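Side-chain contact in cytochrome P450 monooxygenase (Rhodococcus sp. ECU0066, PDB 6KBH), which probably inserts oxygen into organic substrates at a heme, with electrons relayed by its own FMN and [2Fe-2S] reductase domains: residues P154-L159 and A399-Q404. Residues are numbered along the deposited sequence; the frame is centred on the assembly and turned at random.
Sequences PMVRRL and ARMEIQ. With HEM (protoporphyrin IX containing Fe), chain C.
Val156 spreads its two methyls over the side chains of Met401 and Glu402, which follow each other on the partner helix. CG1 of Val156 meets SD of Met401 at 3.9 Å. CG2 of Val156 rests against the aliphatic CG of Glu402 at 4.2 Å. No hydrogen bond links the segments, so they meet through these apolar touches, all buried. The CB of Val156 points at the other helix, and its CA lies 6.9 Å from that of Glu402. Met401 has CG anti to its backbone N (chi1 164°), which sends the thioether out to the CG1 methyl. Helix 396-413 follows the heme-ligating Cys393 and corresponds to the L helix of the P450 fold, with helix 153-164 packed against a face of it turned away from the heme. On the heme side, Ala399 CB lies 3.7 Å from vinyl carbon CBB of the heme. Further out, Val463 touches Met401, Pro184 and Val187 of helix 183-192 touch Glu402, and Thr287 of helix 284-300 touches both Glu402 and Ala399. A salt bridge from Arg157 to Glu408 joins the same two helices beyond the apolar patch. Arg400 forms salt bridges with Glu320 and with Asp730, the latter tying the P450 part to the [2Fe-2S] ferredoxin part.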
loop_
_atom_site.group_PDB
_atom_site.type_symbol
_atom_site.label_atom_id
_atom_site.label_comp_id
_atom_site.label_asym_id
_atom_site.label_seq_id
_atom_site.Cartn_x
_atom_site.Cartn_y
_atom_site.Cartn_z
ATOM N N PRO A 154 -12.689 -6.755 -12.821
ATOM C CA PRO A 154 -13.172 -7.940 -13.547
ATOM C C PRO A 154 -12.467 -8.159 -14.874
ATOM O O PRO A 154 -12.291 -9.313 -15.285
ATOM C CB PRO A 154 -14.668 -7.649 -13.747
ATOM C CG PRO A 154 -15.006 -6.672 -12.680
ATOM C CD PRO A 154 -13.790 -5.812 -12.546
ATOM N N MET A 155 -12.057 -7.086 -15.554
ATOM C CA MET A 155 -11.436 -7.223 -16.869
ATOM C C MET A 155 -10.093 -7.941 -16.782
ATOM O O MET A 155 -9.785 -8.797 -17.620
ATOM C CB MET A 155 -11.274 -5.845 -17.510
ATOM C CG MET A 155 -10.403 -5.810 -18.758
ATOM S SD MET A 155 -8.655 -5.526 -18.405
ATOM C CE MET A 155 -8.715 -3.925 -17.606
ATOM N N VAL A 156 -9.274 -7.596 -15.785
ATOM C CA VAL A 156 -7.957 -8.214 -15.669
ATOM C C VAL A 156 -8.077 -9.659 -15.199
ATOM O O VAL A 156 -7.288 -10.520 -15.608
ATOM C CB VAL A 156 -7.058 -7.374 -14.741
ATOM C CG1 VAL A 156 -7.800 -7.004 -13.475
ATOM C CG2 VAL A 156 -5.767 -8.116 -14.412
ATOM N N ARG A 157 -9.062 -9.957 -14.349
ATOM C CA ARG A 157 -9.292 -11.342 -13.951
ATOM C C ARG A 157 -9.716 -12.190 -15.144
ATOM O O ARG A 157 -9.306 -13.351 -15.269
ATOM C CB ARG A 157 -10.343 -11.402 -12.845
ATOM C CG ARG A 157 -9.863 -10.870 -11.506
ATOM C CD ARG A 157 -10.926 -11.031 -10.438
ATOM N NE ARG A 157 -10.445 -10.610 -9.129
ATOM C CZ ARG A 157 -9.750 -11.391 -8.308
ATOM N NH1 ARG A 157 -9.452 -12.634 -8.666
ATOM N NH2 ARG A 157 -9.350 -10.927 -7.133
ATOM N N ARG A 158 -10.547 -11.629 -16.026
ATOM C CA ARG A 158 -10.914 -12.323 -17.257
ATOM C C ARG A 158 -9.685 -12.595 -18.116
ATOM O O ARG A 158 -9.460 -13.726 -18.561
ATOM C CB ARG A 158 -11.946 -11.500 -18.033
ATOM C CG ARG A 158 -12.398 -12.135 -19.343
ATOM C CD ARG A 158 -13.410 -11.260 -20.077
ATOM N NE ARG A 158 -12.799 -10.075 -20.677
ATOM C CZ ARG A 158 -12.208 -10.059 -21.868
ATOM N NH1 ARG A 158 -12.143 -11.167 -22.594
ATOM N NH2 ARG A 158 -11.682 -8.935 -22.335
ATOM N N LEU A 159 -8.866 -11.565 -18.347
ATOM C CA LEU A 159 -7.719 -11.712 -19.238
ATOM C C LEU A 159 -6.640 -12.597 -18.624
ATOM O O LEU A 159 -5.970 -13.350 -19.341
ATOM C CB LEU A 159 -7.150 -10.339 -19.588
ATOM C CG LEU A 159 -8.041 -9.469 -20.474
ATOM C CD1 LEU A 159 -7.484 -8.063 -20.576
ATOM C CD2 LEU A 159 -8.185 -10.093 -21.854
ATOM N N ALA A 399 -0.635 -1.559 -11.667
ATOM C CA ALA A 399 0.354 -2.631 -11.687
ATOM C C ALA A 399 0.286 -3.469 -10.416
ATOM O O ALA A 399 0.478 -4.689 -10.460
ATOM C CB ALA A 399 1.756 -2.052 -11.876
ATOM N N ARG A 400 0.018 -2.833 -9.273
ATOM C CA ARG A 400 -0.118 -3.579 -8.026
ATOM C C ARG A 400 -1.284 -4.557 -8.098
ATOM O O ARG A 400 -1.160 -5.720 -7.696
ATOM C CB ARG A 400 -0.300 -2.615 -6.856
ATOM C CG ARG A 400 0.987 -2.111 -6.248
ATOM C CD ARG A 400 0.719 -0.917 -5.354
ATOM N NE ARG A 400 1.872 -0.588 -4.526
ATOM C CZ ARG A 400 2.010 0.554 -3.861
ATOM N NH1 ARG A 400 1.062 1.481 -3.928
ATOM N NH2 ARG A 400 3.094 0.771 -3.127
ATOM N N MET A 401 -2.435 -4.092 -8.591
ATOM C CA MET A 401 -3.577 -4.980 -8.782
ATOM C C MET A 401 -3.230 -6.102 -9.751
ATOM O O MET A 401 -3.486 -7.282 -9.481
ATOM C CB MET A 401 -4.776 -4.178 -9.295
ATOM C CG MET A 401 -5.882 -5.036 -9.878
ATOM S SD MET A 401 -7.083 -4.132 -10.871
ATOM C CE MET A 401 -7.976 -3.255 -9.590
ATOM N N GLU A 402 -2.626 -5.740 -10.881
ATOM C CA GLU A 402 -2.299 -6.701 -11.928
ATOM C C GLU A 402 -1.428 -7.835 -11.402
ATOM O O GLU A 402 -1.697 -9.015 -11.659
ATOM C CB GLU A 402 -1.583 -5.962 -13.046
ATOM C CG GLU A 402 -1.998 -6.335 -14.416
ATOM C CD GLU A 402 -1.534 -5.310 -15.405
ATOM O OE1 GLU A 402 -1.191 -4.183 -14.992
ATOM O OE2 GLU A 402 -1.464 -5.646 -16.590
ATOM N N ILE A 403 -0.363 -7.490 -10.678
ATOM C CA ILE A 403 0.521 -8.508 -10.124
ATOM C C ILE A 403 -0.232 -9.374 -9.128
ATOM O O ILE A 403 -0.125 -10.608 -9.143
ATOM C CB ILE A 403 1.752 -7.855 -9.474
ATOM C CG1 ILE A 403 2.542 -7.047 -10.499
ATOM C CG2 ILE A 403 2.642 -8.918 -8.863
ATOM C CD1 ILE A 403 3.167 -7.888 -11.563
ATOM N N GLN A 404 -1.003 -8.737 -8.243
ATOM C CA GLN A 404 -1.715 -9.469 -7.197
ATOM C C GLN A 404 -2.615 -10.565 -7.756
ATOM O O GLN A 404 -2.705 -11.650 -7.181
ATOM C CB GLN A 404 -2.536 -8.496 -6.357
ATOM C CG GLN A 404 -1.847 -8.022 -5.107
ATOM C CD GLN A 404 -2.529 -6.809 -4.553
ATOM O OE1 GLN A 404 -2.347 -5.712 -5.063
ATOM N NE2 GLN A 404 -3.352 -6.998 -3.530
HETATM C CHA HEM C . 6.349 7.200 -14.065
HETATM C CHB HEM C . 7.968 2.645 -12.623
HETATM C CHC HEM C . 3.469 0.444 -14.334
HETATM C CHD HEM C . 1.897 4.976 -15.748
HETATM C C1A HEM C . 6.991 5.975 -13.584
HETATM C C2A HEM C . 8.322 6.241 -13.026
HETATM C C3A HEM C . 8.769 4.981 -12.622
HETATM C C4A HEM C . 7.659 4.060 -12.982
HETATM C CMA HEM C . 10.081 4.655 -11.978
HETATM C CAA HEM C . 9.042 7.547 -12.884
HETATM C CBA HEM C . 9.078 8.093 -11.491
HETATM C CGA HEM C . 9.561 9.485 -11.260
HETATM O O1A HEM C . 10.194 9.886 -12.272
HETATM O O2A HEM C . 9.203 9.873 -10.114
HETATM C C1B HEM C . 6.934 1.610 -12.942
HETATM C C2B HEM C . 7.068 0.111 -12.641
HETATM C C3B HEM C . 5.655 -0.570 -13.175
HETATM C C4B HEM C . 4.843 0.581 -13.739
HETATM C CMB HEM C . 8.229 -0.577 -12.008
HETATM C CAB HEM C . 5.259 -2.006 -13.140
HETATM C CBB HEM C . 5.353 -2.727 -11.840
HETATM C C1C HEM C . 2.859 1.719 -14.808
HETATM C C2C HEM C . 1.557 1.449 -15.360
HETATM C C3C HEM C . 1.101 2.684 -15.762
HETATM C C4C HEM C . 2.185 3.586 -15.403
HETATM C CMC HEM C . 0.858 0.134 -15.467
HETATM C CAC HEM C . -0.223 2.990 -16.392
HETATM C CBC HEM C . -0.314 3.351 -17.831
HETATM C C1D HEM C . 3.048 5.798 -15.353
HETATM C C2D HEM C . 2.842 7.250 -15.668
HETATM C C3D HEM C . 4.239 7.956 -15.144
HETATM C C4D HEM C . 5.033 6.801 -14.604
HETATM C CMD HEM C . 1.650 7.872 -16.307
HETATM C CAD HEM C . 4.593 9.400 -15.191
HETATM C CBD HEM C . 3.967 10.251 -14.135
HETATM C CGD HEM C . 4.593 11.571 -13.871
HETATM O O1D HEM C . 5.752 11.552 -14.350
HETATM O O2D HEM C . 3.804 12.321 -13.241
HETATM N NA HEM C . 6.562 4.642 -13.573
HETATM N NB HEM C . 5.584 1.907 -13.530
HETATM N NC HEM C . 3.270 3.032 -14.823
HETATM N ND HEM C . 4.352 5.405 -14.651
HETATM FE FE HEM C . 5.039 3.601 -14.220
#